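Local coordinates for LacI family transcription regulator (Bifidobacterium animalis subsp. lactis, PDB 4O5A), which probably regulates transcription as a LacI-type dimer, pairing a DNA-binding headpiece with a periplasmic-binding-protein-like domain that would sense a small effector, perhaps a sugar, at residues 295-301 with 333-339; 258-262 with 283-289; 67-73 with 128-134; 117-122 with 143-147. All coordinates share one frame; numbering follows the deposited sequence. Where two conformers were deposited one is given.

Contact 1 of 4, residues 295-301 with 333-339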
loop_
_atom_site.group_PDB
_atom_site.type_symbol
_atom_site.label_atom_id
_atom_site.label_comp_id
_atom_site.label_asym_id
_atom_site.label_seq_id
_atom_site.Cartn_x
_atom_site.Cartn_y
_atom_site.Cartn_z
ATOM N N PRO A 295 -0.090 -13.981 -16.731
ATOM C CA PRO A 295 -0.930 -12.946 -17.340
ATOM C C PRO A 295 -1.635 -12.095 -16.285
ATOM O O PRO A 295 -1.642 -12.444 -15.094
ATOM C CB PRO A 295 -1.957 -13.772 -18.115
ATOM C CG PRO A 295 -2.136 -14.998 -17.259
ATOM C CD PRO A 295 -0.742 -15.306 -16.786
ATOM N N PRO A 296 -2.217 -10.975 -16.713
ATOM C CA PRO A 296 -2.973 -10.153 -15.759
ATOM C C PRO A 296 -4.078 -10.953 -15.054
ATOM O O PRO A 296 -4.734 -11.825 -15.641
ATOM C CB PRO A 296 -3.558 -9.053 -16.641
ATOM C CG PRO A 296 -2.564 -8.927 -17.766
ATOM C CD PRO A 296 -2.135 -10.352 -18.043
ATOM N N ILE A 297 -4.270 -10.642 -13.775
ATOM C CA ILE A 297 -5.060 -11.480 -12.882
ATOM C C ILE A 297 -6.475 -10.923 -12.657
ATOM O O ILE A 297 -6.656 -9.768 -12.241
ATOM C CB ILE A 297 -4.326 -11.664 -11.534
ATOM C CG1 ILE A 297 -2.964 -12.365 -11.753
ATOM C CG2 ILE A 297 -5.178 -12.468 -10.551
ATOM C CD1 ILE A 297 -2.131 -12.511 -10.477
ATOM N N THR A 298 -7.461 -11.775 -12.931
ATOM C CA THR A 298 -8.877 -11.481 -12.709
ATOM C C THR A 298 -9.095 -11.201 -11.223
ATOM O O THR A 298 -8.590 -11.931 -10.366
ATOM C CB THR A 298 -9.711 -12.684 -13.126
ATOM O OG1 THR A 298 -9.671 -12.801 -14.554
ATOM C CG2 THR A 298 -11.152 -12.531 -12.662
ATOM N N ALA A 299 -9.831 -10.137 -10.896
ATOM C CA ALA A 299 -9.903 -9.704 -9.504
ATOM C C ALA A 299 -11.307 -9.267 -9.112
ATOM O O ALA A 299 -12.008 -8.659 -9.905
ATOM C CB ALA A 299 -8.969 -8.553 -9.269
ATOM N N LEU A 300 -11.663 -9.553 -7.868
ATOM C CA LEU A 300 -12.886 -9.022 -7.272
ATOM C C LEU A 300 -12.460 -7.692 -6.677
ATOM O O LEU A 300 -11.653 -7.646 -5.741
ATOM C CB LEU A 300 -13.388 -9.996 -6.203
ATOM C CG LEU A 300 -14.815 -9.845 -5.678
ATOM C CD1 LEU A 300 -14.960 -8.548 -4.911
ATOM C CD2 LEU A 300 -15.826 -9.926 -6.824
ATOM N N SER A 301 -12.957 -6.603 -7.254
ATOM C CA SER A 301 -12.492 -5.275 -6.893
ATOM C C SER A 301 -13.523 -4.597 -6.000
ATOM O O SER A 301 -14.678 -4.488 -6.378
ATOM C CB SER A 301 -12.302 -4.439 -8.162
ATOM O OG SER A 301 -11.964 -3.094 -7.843
ATOM N N GLU A 333 -17.004 -5.165 -8.069
ATOM C CA GLU A 333 -17.054 -5.512 -9.487
ATOM C C GLU A 333 -16.040 -6.620 -9.742
ATOM O O GLU A 333 -14.913 -6.539 -9.264
ATOM C CB GLU A 333 -16.700 -4.271 -10.316
ATOM C CG GLU A 333 -16.552 -4.469 -11.825
ATOM C CD GLU A 333 -15.936 -3.239 -12.499
ATOM O OE1 GLU A 333 -15.623 -2.260 -11.780
ATOM O OE2 GLU A 333 -15.752 -3.249 -13.737
ATOM N N LEU A 334 -16.428 -7.657 -10.478
ATOM C CA LEU A 334 -15.432 -8.652 -10.874
ATOM C C LEU A 334 -14.813 -8.150 -12.165
ATOM O O LEU A 334 -15.504 -8.043 -13.192
ATOM C CB LEU A 334 -16.086 -10.016 -11.121
ATOM C CG LEU A 334 -15.102 -11.127 -11.516
ATOM C CD1 LEU A 334 -14.094 -11.383 -10.402
ATOM C CD2 LEU A 334 -15.860 -12.398 -11.861
ATOM N N ILE A 335 -13.536 -7.798 -12.113
ATOM C CA ILE A 335 -12.827 -7.355 -13.301
ATOM C C ILE A 335 -12.173 -8.549 -13.967
ATOM O O ILE A 335 -11.193 -9.091 -13.466
ATOM C CB ILE A 335 -11.762 -6.317 -12.950
ATOM C CG1 ILE A 335 -12.420 -5.147 -12.214
ATOM C CG2 ILE A 335 -11.044 -5.850 -14.212
ATOM C CD1 ILE A 335 -11.440 -4.109 -11.728
ATOM N N GLU A 336 -12.722 -8.939 -15.111
ATOM C CA GLU A 336 -12.245 -10.120 -15.827
ATOM C C GLU A 336 -10.977 -9.818 -16.603
ATOM O O GLU A 336 -10.935 -8.904 -17.436
ATOM C CB GLU A 336 -13.318 -10.645 -16.780
ATOM C CG GLU A 336 -14.541 -11.203 -16.085
ATOM C CD GLU A 336 -15.632 -11.603 -17.064
ATOM O OE1 GLU A 336 -15.322 -12.283 -18.071
ATOM O OE2 GLU A 336 -16.801 -11.230 -16.829
ATOM N N ARG A 337 -9.938 -10.591 -16.319
ATOM C CA ARG A 337 -8.660 -10.439 -16.998
ATOM C C ARG A 337 -8.232 -11.784 -17.582
ATOM O O ARG A 337 -9.016 -12.734 -17.640
ATOM C CB ARG A 337 -7.597 -9.845 -16.046
ATOM C CG ARG A 337 -7.999 -8.474 -15.460
ATOM C CD ARG A 337 -6.820 -7.666 -14.938
ATOM N NE ARG A 337 -7.235 -6.348 -14.424
ATOM C CZ ARG A 337 -7.436 -6.054 -13.139
ATOM N NH1 ARG A 337 -7.279 -6.987 -12.204
ATOM N NH2 ARG A 337 -7.810 -4.817 -12.789
ATOM N N ALA A 338 -6.982 -11.870 -17.998
ATOM C CA ALA A 338 -6.521 -13.024 -18.751
ATOM C C ALA A 338 -6.356 -14.298 -17.934
ATOM O O ALA A 338 -6.268 -15.387 -18.508
ATOM C CB ALA A 338 -5.224 -12.686 -19.472
ATOM N N SER A 339 -6.333 -14.186 -16.608
ATOM C CA SER A 339 -6.027 -15.351 -15.765
ATOM C C SER A 339 -7.204 -16.305 -15.500
ATOM O O SER A 339 -7.029 -17.303 -14.798
ATOM C CB SER A 339 -5.413 -14.908 -14.424
ATOM O OG SER A 339 -6.424 -14.340 -13.595
#
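Thr298 is held to 333-339 at both its backbone and its side chain. Thr298 N donates to Ser339 OG at 2.8 Å, while its own hydroxyl, Thr298 OG1, accepts from Arg337 N at 2.8 Å. Ser339 can bring OG there because its chi1 of 74° sets the oxygen between its backbone N and carbonyl carbon; the same hydroxyl also bonds Ile281 O, so a small group with both donor and acceptor capacity suits this buried place. Arg337 NH1 reaches Ile297 O at 2.9 Å, in the guanidinium plane and almost in line with the carbonyl, while NH2 pairs with Asp286 outside the two segments. Ile335 CG2 lies over one face, toward its rim; the in-plane bond and the Asp286 salt bridge set the group's orientation.

Beyond these bonds the chains become a regular antiparallel pair, their short axes at 163°. Ala299 and Ile335 exchange two backbone bonds, as do Ser301 and Glu333, with Ser301 N to Glu333 O at 2.8 Å. On one face, Ile335 CD1 rests against Ser301 CB at 3.7 Å; on the other, Leu334 CD1 lies over the Ala299 carbonyl and meets Leu300 CD2. At the loop end, Pro295, which follows a cis peptide bond, packs CB against Ala338 CB at 3.7 Å.

Strand 333-335 is an edge strand of its sheet within this chain, the one antiparallel member, beside 298-301, whose other neighbour is strand 280-284. Helix 175-188 packs on Leu300 and Leu334, and helix 288-292 lies against Ile297, Ala299 and Arg337.

Contact 2 of 4, residues 258-262 with 283-289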
loop_
_atom_site.group_PDB
_atom_site.type_symbol
_atom_site.label_atom_id
_atom_site.label_comp_id
_atom_site.label_asym_id
_atom_site.label_seq_id
_atom_site.Cartn_x
_atom_site.Cartn_y
_atom_site.Cartn_z
ATOM N N ASP A 258 -4.038 -10.031 -3.303
ATOM C CA ASP A 258 -3.322 -9.918 -4.568
ATOM C C ASP A 258 -1.919 -10.528 -4.563
ATOM O O ASP A 258 -1.537 -11.196 -5.522
ATOM C CB ASP A 258 -3.275 -8.449 -5.040
ATOM C CG ASP A 258 -2.722 -7.482 -3.991
ATOM O OD1 ASP A 258 -2.279 -7.886 -2.887
ATOM O OD2 ASP A 258 -2.728 -6.269 -4.292
ATOM N N VAL A 259 -1.152 -10.306 -3.497
ATOM C CA VAL A 259 0.227 -10.796 -3.427
ATOM C C VAL A 259 0.282 -12.319 -3.478
ATOM O O VAL A 259 1.173 -12.911 -4.096
ATOM C CB VAL A 259 0.965 -10.281 -2.167
ATOM C CG1 VAL A 259 1.195 -8.800 -2.256
ATOM C CG2 VAL A 259 0.187 -10.608 -0.925
HETATM N N MSE A 260 -0.680 -12.975 -2.833
HETATM C CA MSE A 260 -0.681 -14.441 -2.890
HETATM C C MSE A 260 -1.124 -14.974 -4.258
HETATM O O MSE A 260 -0.634 -16.017 -4.702
HETATM C CB MSE A 260 -1.516 -15.060 -1.760
HETATM C CG MSE A 260 -0.943 -14.743 -0.383
HETATM SE SE MSE A 260 -1.650 -15.902 1.010
HETATM C CE MSE A 260 -3.505 -15.404 0.907
ATOM N N ALA A 261 -2.048 -14.271 -4.917
ATOM C CA ALA A 261 -2.457 -14.651 -6.269
ATOM C C ALA A 261 -1.260 -14.569 -7.216
ATOM O O ALA A 261 -1.021 -15.474 -8.023
ATOM C CB ALA A 261 -3.636 -13.785 -6.778
ATOM N N LEU A 262 -0.489 -13.496 -7.088
ATOM C CA LEU A 262 0.726 -13.366 -7.891
ATOM C C LEU A 262 1.742 -14.464 -7.559
ATOM O O LEU A 262 2.314 -15.084 -8.458
ATOM C CB LEU A 262 1.353 -11.976 -7.695
ATOM C CG LEU A 262 2.661 -11.768 -8.460
ATOM C CD1 LEU A 262 2.380 -11.832 -9.952
ATOM C CD2 LEU A 262 3.233 -10.410 -8.099
ATOM N N SER A 283 -7.972 -13.095 -7.815
ATOM C CA SER A 283 -7.569 -12.375 -6.613
ATOM C C SER A 283 -8.791 -11.741 -5.981
ATOM O O SER A 283 -9.536 -11.052 -6.668
ATOM C CB SER A 283 -6.614 -11.238 -6.974
ATOM O OG SER A 283 -6.304 -10.456 -5.828
ATOM N N TRP A 284 -8.976 -11.950 -4.679
ATOM C CA TRP A 284 -10.027 -11.264 -3.927
ATOM C C TRP A 284 -9.386 -9.968 -3.467
ATOM O O TRP A 284 -8.603 -9.958 -2.514
ATOM C CB TRP A 284 -10.439 -12.092 -2.704
ATOM C CG TRP A 284 -11.819 -11.798 -2.186
ATOM C CD1 TRP A 284 -12.468 -10.614 -2.222
ATOM C CD2 TRP A 284 -12.713 -12.738 -1.563
ATOM N NE1 TRP A 284 -13.726 -10.745 -1.652
ATOM C CE2 TRP A 284 -13.893 -12.031 -1.253
ATOM C CE3 TRP A 284 -12.626 -14.093 -1.256
ATOM C CZ2 TRP A 284 -14.983 -12.658 -0.631
ATOM C CZ3 TRP A 284 -13.715 -14.708 -0.636
ATOM C CH2 TRP A 284 -14.873 -13.987 -0.337
ATOM N N GLY A 285 -9.703 -8.873 -4.145
ATOM C CA GLY A 285 -9.024 -7.610 -3.900
ATOM C C GLY A 285 -8.233 -7.254 -5.143
ATOM O O GLY A 285 -7.628 -8.128 -5.762
ATOM N N ASP A 286 -8.251 -5.988 -5.535
ATOM C CA ASP A 286 -7.572 -5.616 -6.773
ATOM C C ASP A 286 -6.526 -4.540 -6.529
ATOM O O ASP A 286 -6.604 -3.787 -5.565
ATOM C CB ASP A 286 -8.592 -5.153 -7.821
ATOM C CG ASP A 286 -8.017 -5.129 -9.231
ATOM O OD1 ASP A 286 -7.049 -5.879 -9.504
ATOM O OD2 ASP A 286 -8.535 -4.368 -10.070
ATOM N N SER A 287 -5.524 -4.485 -7.399
ATOM C CA SER A 287 -4.516 -3.448 -7.320
ATOM C C SER A 287 -3.769 -3.464 -8.632
ATOM O O SER A 287 -4.011 -4.335 -9.455
ATOM C CB SER A 287 -3.536 -3.696 -6.171
ATOM O OG SER A 287 -2.675 -4.774 -6.468
ATOM N N PHE A 288 -2.874 -2.501 -8.808
ATOM C CA PHE A 288 -2.035 -2.409 -10.001
ATOM C C PHE A 288 -1.217 -3.677 -10.220
ATOM O O PHE A 288 -0.831 -3.989 -11.350
ATOM C CB PHE A 288 -1.093 -1.219 -9.888
ATOM C CG PHE A 288 -1.675 0.076 -10.372
ATOM C CD1 PHE A 288 -2.699 0.094 -11.313
ATOM C CD2 PHE A 288 -1.191 1.283 -9.892
ATOM C CE1 PHE A 288 -3.228 1.295 -11.764
ATOM C CE2 PHE A 288 -1.718 2.492 -10.335
ATOM C CZ PHE A 288 -2.740 2.496 -11.270
HETATM N N MSE A 289 -0.957 -4.413 -9.144
HETATM C CA MSE A 289 -0.181 -5.640 -9.217
HETATM C C MSE A 289 -0.851 -6.655 -10.146
HETATM O O MSE A 289 -0.188 -7.351 -10.917
HETATM C CB MSE A 289 -0.074 -6.220 -7.810
HETATM C CG MSE A 289 0.830 -7.394 -7.654
HETATM SE SE MSE A 289 0.625 -8.047 -5.824
HETATM C CE MSE A 289 0.669 -6.364 -4.860
#
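Ser283, at the end of its strand, meets the first turn of helix 258-262: its CB lies 3.9 Å from Ala261 CB, and its OG sits 3.3 Å from Asp258 CA. Ser283 OG donates to Gly285 O at 2.7 Å, within its own segment. A small residue suits this close approach to the helix, as does the short Ala261 opposite. Gly285 adopts a positive phi of 114°, at which a side chain would jam against the preceding carbonyl, so glycine suits the turn out of the strand.

This turn belongs to the beta-alpha-beta unit of strand 252-255, helix 258-271 and strand 280-284, a repeating element of the periplasmic-binding-protein-like fold, and the contact lies where strand 280-284 passes the start of the crossover helix.

Ser287 carries the polar link, giving its OG proton to Asp258 OD2 at 2.6 Å on the anti side of the carboxylate, 17° out of its plane. The same OG accepts from Met289 N, as the N-cap of the short, weakly bonded helix that follows. Asp258 reaches it with chi1 at 53°, which also brings OD1 near Val259 N in a weak bond.

Met289, a selenomethionine, bends at chi3, and Met289 CE stands 3.4 Å from Asp258 OD2 and 3.6 Å from Val259 CG1, while Met289 CG touches Leu262 CD2 at 3.9 Å. A flexible, polarisable chain suits this mixed surface, and Met289 of the second subunit packs against it.

Contact 3 of 4, residues 67-73 with 128-134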
loop_
_atom_site.group_PDB
_atom_site.type_symbol
_atom_site.label_atom_id
_atom_site.label_comp_id
_atom_site.label_asym_id
_atom_site.label_seq_id
_atom_site.Cartn_x
_atom_site.Cartn_y
_atom_site.Cartn_z
ATOM N N ARG A 67 -17.166 20.853 19.168
ATOM C CA ARG A 67 -16.637 19.864 18.234
ATOM C C ARG A 67 -15.123 19.963 18.129
ATOM O O ARG A 67 -14.554 21.058 18.134
ATOM C CB ARG A 67 -17.276 20.010 16.850
ATOM C CG ARG A 67 -18.735 19.582 16.804
ATOM C CD ARG A 67 -19.506 20.287 15.693
ATOM N NE ARG A 67 -19.202 19.747 14.374
ATOM C CZ ARG A 67 -20.098 19.175 13.574
ATOM N NH1 ARG A 67 -21.373 19.076 13.945
ATOM N NH2 ARG A 67 -19.721 18.715 12.398
ATOM N N THR A 68 -14.473 18.809 18.053
ATOM C CA THR A 68 -13.026 18.765 17.931
ATOM C C THR A 68 -12.649 18.816 16.467
ATOM O O THR A 68 -11.507 19.139 16.119
ATOM C CB THR A 68 -12.427 17.471 18.527
ATOM O OG1 THR A 68 -12.943 16.336 17.823
ATOM C CG2 THR A 68 -12.748 17.345 20.011
ATOM N N ARG A 69 -13.607 18.466 15.609
ATOM C CA ARG A 69 -13.372 18.319 14.173
ATOM C C ARG A 69 -12.345 17.242 13.854
ATOM O O ARG A 69 -11.586 17.365 12.893
ATOM C CB ARG A 69 -13.009 19.656 13.515
ATOM C CG ARG A 69 -13.974 20.777 13.888
ATOM C CD ARG A 69 -13.878 21.957 12.937
ATOM N NE ARG A 69 -14.672 21.712 11.736
ATOM C CZ ARG A 69 -15.990 21.899 11.654
ATOM N NH1 ARG A 69 -16.627 21.637 10.523
ATOM N NH2 ARG A 69 -16.676 22.344 12.703
ATOM N N ARG A 70 -12.335 16.187 14.665
ATOM C CA ARG A 70 -11.438 15.048 14.469
ATOM C C ARG A 70 -12.230 13.759 14.496
ATOM O O ARG A 70 -13.209 13.642 15.236
ATOM C CB ARG A 70 -10.356 15.002 15.564
ATOM C CG ARG A 70 -9.401 16.184 15.546
ATOM C CD ARG A 70 -8.260 16.014 16.534
ATOM N NE ARG A 70 -8.663 16.181 17.930
ATOM C CZ ARG A 70 -8.689 17.347 18.569
ATOM N NH1 ARG A 70 -8.362 18.460 17.929
ATOM N NH2 ARG A 70 -9.055 17.409 19.846
ATOM N N ILE A 71 -11.806 12.808 13.668
ATOM C CA ILE A 71 -12.347 11.458 13.662
ATOM C C ILE A 71 -11.203 10.571 14.109
ATOM O O ILE A 71 -10.102 10.682 13.570
ATOM C CB ILE A 71 -12.714 11.007 12.231
ATOM C CG1 ILE A 71 -13.690 11.986 11.579
ATOM C CG2 ILE A 71 -13.232 9.569 12.232
ATOM C CD1 ILE A 71 -15.028 12.099 12.287
ATOM N N GLY A 72 -11.439 9.687 15.077
ATOM C CA GLY A 72 -10.367 8.811 15.534
ATOM C C GLY A 72 -10.277 7.482 14.805
ATOM O O GLY A 72 -11.299 6.841 14.514
ATOM N N LEU A 73 -9.047 7.064 14.510
ATOM C CA LEU A 73 -8.773 5.772 13.891
ATOM C C LEU A 73 -7.549 5.165 14.528
ATOM O O LEU A 73 -6.472 5.767 14.509
ATOM C CB LEU A 73 -8.544 5.931 12.379
ATOM C CG LEU A 73 -8.093 4.677 11.629
ATOM C CD1 LEU A 73 -9.114 3.560 11.788
ATOM C CD2 LEU A 73 -7.891 4.999 10.166
ATOM N N GLY A 128 -13.001 12.963 25.336
ATOM C CA GLY A 128 -13.758 13.557 24.245
ATOM C C GLY A 128 -12.845 14.150 23.186
ATOM O O GLY A 128 -13.142 15.192 22.593
ATOM N N ASN A 129 -11.733 13.468 22.929
ATOM C CA ASN A 129 -10.682 14.025 22.088
ATOM C C ASN A 129 -10.972 13.933 20.598
ATOM O O ASN A 129 -10.265 14.535 19.783
ATOM C CB ASN A 129 -9.338 13.367 22.401
ATOM C CG ASN A 129 -8.169 14.198 21.930
ATOM O OD1 ASN A 129 -8.121 15.405 22.173
ATOM N ND2 ASN A 129 -7.231 13.567 21.230
ATOM N N VAL A 130 -12.002 13.166 20.240
ATOM C CA VAL A 130 -12.461 13.080 18.846
ATOM C C VAL A 130 -13.985 13.122 18.832
ATOM O O VAL A 130 -14.620 12.966 19.881
ATOM C CB VAL A 130 -11.961 11.807 18.142
ATOM C CG1 VAL A 130 -10.437 11.787 18.056
ATOM C CG2 VAL A 130 -12.475 10.571 18.854
ATOM N N ASP A 131 -14.563 13.347 17.655
ATOM C CA ASP A 131 -16.007 13.508 17.533
ATOM C C ASP A 131 -16.713 12.190 17.207
ATOM O O ASP A 131 -17.919 12.053 17.434
ATOM C CB ASP A 131 -16.326 14.533 16.450
ATOM C CG ASP A 131 -15.996 15.953 16.872
ATOM O OD1 ASP A 131 -15.720 16.177 18.074
ATOM O OD2 ASP A 131 -16.026 16.849 15.994
ATOM N N ALA A 132 -15.946 11.242 16.687
ATOM C CA ALA A 132 -16.444 9.925 16.292
ATOM C C ALA A 132 -15.279 8.982 16.093
ATOM O O ALA A 132 -14.156 9.426 15.820
ATOM C CB ALA A 132 -17.277 10.020 15.009
ATOM N N LEU A 133 -15.551 7.683 16.215
ATOM C CA LEU A 133 -14.528 6.647 16.072
ATOM C C LEU A 133 -14.871 5.742 14.901
ATOM O O LEU A 133 -16.029 5.390 14.697
ATOM C CB LEU A 133 -14.480 5.780 17.327
ATOM C CG LEU A 133 -14.235 6.493 18.647
ATOM C CD1 LEU A 133 -14.321 5.517 19.792
ATOM C CD2 LEU A 133 -12.857 7.098 18.580
ATOM N N LEU A 134 -13.855 5.357 14.145
ATOM C CA LEU A 134 -14.031 4.440 13.038
ATOM C C LEU A 134 -13.487 3.087 13.487
ATOM O O LEU A 134 -12.341 3.000 13.938
ATOM C CB LEU A 134 -13.245 4.965 11.828
ATOM C CG LEU A 134 -13.236 4.113 10.566
ATOM C CD1 LEU A 134 -14.651 3.937 10.053
ATOM C CD2 LEU A 134 -12.359 4.759 9.509
#
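Asp131 OD1 is gripped twice by Thr68. Thr68 N meets Asp131 OD1 at 2.9 Å on its syn side, whereas Thr68 OG1 donates to the same OD1 from above the plane at 2.8 Å. The other oxygen, Asp131 OD2, takes Arg69 N at 2.9 Å, also from above the plane, and has a weak bond to Tyr104. An aspartate suits the place because its two oxygens can each take a backbone amide, of Thr68 and of Arg69, from the facing segment. Thr68 OG1 in turn accepts from Arg70 N, forming an ST turn before the strand.

Arg70 makes the second polar link. Its chain bends at chi3, -73°, presenting NE and NH2 side-on to one carbonyl, with Arg70 NE 3.0 Å from Asn129 O. NH2 adds a weak bond to Asn129 OD1, and Thr68 CB lies over one face of the guanidinium, toward its rim.

Here strands 70-76 and 132-135 run parallel in the sheet of the N-terminal lobe, as neighbours in the Rossmann-like topology of this fold. Asp131 N to Arg70 O at 2.8 Å leads into the regular pairing, which continues through Gly72 N to Ala132 O at 2.8 Å and Leu134 N to Gly72 O at 3.0 Å. Gly72 suits its position, since a CB there would press on Val130 CG2 and Leu133 CD2. On the opposite face, Leu73 and Leu134 lie side by side, and Ile71 CD1 meets Ala132 CB at 4.1 Å, beneath helix 304-320.

Contact 4 of 4, residues 117-122 with 143-147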
loop_
_atom_site.group_PDB
_atom_site.type_symbol
_atom_site.label_atom_id
_atom_site.label_comp_id
_atom_site.label_asym_id
_atom_site.label_seq_id
_atom_site.Cartn_x
_atom_site.Cartn_y
_atom_site.Cartn_z
ATOM N N GLU A 117 -5.500 -1.248 21.543
ATOM C CA GLU A 117 -6.534 -0.466 20.883
ATOM C C GLU A 117 -7.635 -0.042 21.853
ATOM O O GLU A 117 -8.013 1.134 21.890
ATOM C CB GLU A 117 -7.142 -1.197 19.679
ATOM C CG GLU A 117 -8.333 -0.442 19.096
ATOM C CD GLU A 117 -8.741 -0.926 17.719
ATOM O OE1 GLU A 117 -8.184 -1.947 17.259
ATOM O OE2 GLU A 117 -9.620 -0.280 17.096
ATOM N N VAL A 118 -8.140 -0.993 22.634
ATOM C CA VAL A 118 -9.191 -0.683 23.599
ATOM C C VAL A 118 -8.750 0.437 24.542
ATOM O O VAL A 118 -9.500 1.380 24.791
ATOM C CB VAL A 118 -9.636 -1.935 24.378
ATOM C CG1 VAL A 118 -10.615 -1.569 25.479
ATOM C CG2 VAL A 118 -10.280 -2.923 23.429
ATOM N N SER A 119 -7.514 0.358 25.026
ATOM C CA SER A 119 -6.989 1.384 25.923
ATOM C C SER A 119 -6.964 2.778 25.284
ATOM O O SER A 119 -7.345 3.760 25.911
ATOM C CB SER A 119 -5.600 0.990 26.423
ATOM O OG SER A 119 -5.088 1.974 27.296
ATOM N N ILE A 120 -6.535 2.861 24.029
ATOM C CA ILE A 120 -6.513 4.141 23.331
ATOM C C ILE A 120 -7.929 4.688 23.148
ATOM O O ILE A 120 -8.182 5.876 23.365
ATOM C CB ILE A 120 -5.806 4.018 21.969
ATOM C CG1 ILE A 120 -4.327 3.674 22.179
ATOM C CG2 ILE A 120 -5.961 5.304 21.162
ATOM C CD1 ILE A 120 -3.608 3.211 20.922
ATOM N N LEU A 121 -8.851 3.808 22.767
ATOM C CA LEU A 121 -10.238 4.186 22.539
ATOM C C LEU A 121 -10.869 4.686 23.830
ATOM O O LEU A 121 -11.613 5.664 23.828
ATOM C CB LEU A 121 -11.024 2.991 22.002
ATOM C CG LEU A 121 -10.666 2.510 20.598
ATOM C CD1 LEU A 121 -11.530 1.319 20.200
ATOM C CD2 LEU A 121 -10.791 3.638 19.581
ATOM N N GLU A 122 -10.561 4.017 24.937
ATOM C CA GLU A 122 -11.095 4.422 26.229
ATOM C C GLU A 122 -10.598 5.817 26.597
ATOM O O GLU A 122 -11.327 6.607 27.192
ATOM C CB GLU A 122 -10.736 3.394 27.306
ATOM C CG GLU A 122 -11.501 2.081 27.162
ATOM C CD GLU A 122 -10.993 0.976 28.077
ATOM O OE1 GLU A 122 -9.801 1.011 28.461
ATOM O OE2 GLU A 122 -11.789 0.066 28.407
ATOM N N PRO A 143 -14.000 -7.019 21.591
ATOM C CA PRO A 143 -14.178 -6.251 22.833
ATOM C C PRO A 143 -14.523 -4.782 22.582
ATOM O O PRO A 143 -14.848 -4.062 23.525
ATOM C CB PRO A 143 -12.810 -6.361 23.516
ATOM C CG PRO A 143 -11.847 -6.655 22.406
ATOM C CD PRO A 143 -12.622 -7.522 21.450
ATOM N N ARG A 144 -14.450 -4.343 21.331
ATOM C CA ARG A 144 -14.766 -2.959 20.996
ATOM C C ARG A 144 -16.272 -2.698 20.907
ATOM O O ARG A 144 -16.728 -1.593 21.203
ATOM C CB ARG A 144 -14.076 -2.550 19.697
ATOM C CG ARG A 144 -12.560 -2.472 19.801
ATOM C CD ARG A 144 -11.922 -2.183 18.455
ATOM N NE ARG A 144 -12.061 -3.307 17.535
ATOM C CZ ARG A 144 -11.816 -3.243 16.228
ATOM N NH1 ARG A 144 -11.412 -2.104 15.680
ATOM N NH2 ARG A 144 -11.978 -4.321 15.474
ATOM N N ILE A 145 -17.039 -3.710 20.508
ATOM C CA ILE A 145 -18.488 -3.565 20.421
ATOM C C ILE A 145 -19.051 -3.239 21.799
ATOM O O ILE A 145 -19.823 -2.296 21.953
ATOM C CB ILE A 145 -19.170 -4.837 19.866
ATOM C CG1 ILE A 145 -18.552 -5.238 18.525
ATOM C CG2 ILE A 145 -20.676 -4.632 19.734
ATOM C CD1 ILE A 145 -18.603 -4.146 17.473
ATOM N N GLU A 146 -18.640 -4.012 22.801
ATOM C CA GLU A 146 -19.088 -3.798 24.173
ATOM C C GLU A 146 -18.680 -2.421 24.691
ATOM O O GLU A 146 -19.443 -1.770 25.404
ATOM C CB GLU A 146 -18.550 -4.893 25.100
ATOM N N LEU A 147 -17.473 -1.987 24.333
ATOM C CA LEU A 147 -16.982 -0.667 24.715
ATOM C C LEU A 147 -17.883 0.426 24.146
ATOM O O LEU A 147 -18.290 1.340 24.867
ATOM C CB LEU A 147 -15.532 -0.471 24.243
ATOM C CG LEU A 147 -14.880 0.897 24.473
ATOM C CD1 LEU A 147 -14.841 1.238 25.954
ATOM C CD2 LEU A 147 -13.475 0.950 23.887
#
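Helices 117-122 and 143-147 run nearly parallel, with their short axes 10.6 Å apart at closest approach and 18° between their directions, so side chains, not backbones, make the contact. Leu147 spans the gap at one end. With CG anti to its backbone N, Leu147 turns both methyls to the other helix: Leu147 CD2 lies 3.7 Å from Leu121 CB and Leu147 CD1 3.7 Å from Glu122 CG. The branched tip of a leucine is well shaped for this, since one methyl touches the apolar flank and the other the aliphatic stem of a glutamate. Val118 slides past it in the opposite direction, CG1 to Leu147 CD2 at 4.1 Å, and offers its other methyl, CG2, to Pro143 CG.

Both helices follow strands of the parallel sheet, 105-111 and 132-135, and they pack side by side as in the layered alpha/beta architecture of the N-terminal lobe. Helix 117-122 rests on Val74 of strand 70-76 through Glu117, Ile120 and Leu121.

At the other end Arg144 makes a salt bridge, NH1 to Glu117 OE2 at 2.9 Å. The nitrogen stands 36° above the carboxylate plane, and the flat groups are turned 63° apart, so one hydrogen bond, not a paired two-nitrogen grip, is made, with Glu117 OE1 over one face of the guanidinium. Arg144 bends at chi3 and lays its CD against Leu121 CD1, 3.9 Å away, so its aliphatic stem packs while its charged end is paired. NH2 is taken by Asp142 and by Leu136 O.

In the fold
The four contacts fall into two groups on opposite sides of the chain's centre. Contacts 1 and 2 share the C-terminal sheet, with centres about 9 Å apart, and join directly: Gly285 N probably hydrogen-bonds Leu300 O at 2.8 Å, and Arg337 NH2 forms a salt bridge with Asp286 OD2 at 2.8 Å. Contacts 3 and 4 lie in the N-terminal lobe, centres about 14 Å apart, touching where Leu133 CD1 packs on Leu121 CD2. Between the groups, the centres of contacts 2 and 4 are about 32 Å apart, and the other pairs lie farther apart. Contact 2 is near a bound glycerol, probably from the crystallisation liquor, about 4 Å from the Ser287 side chain.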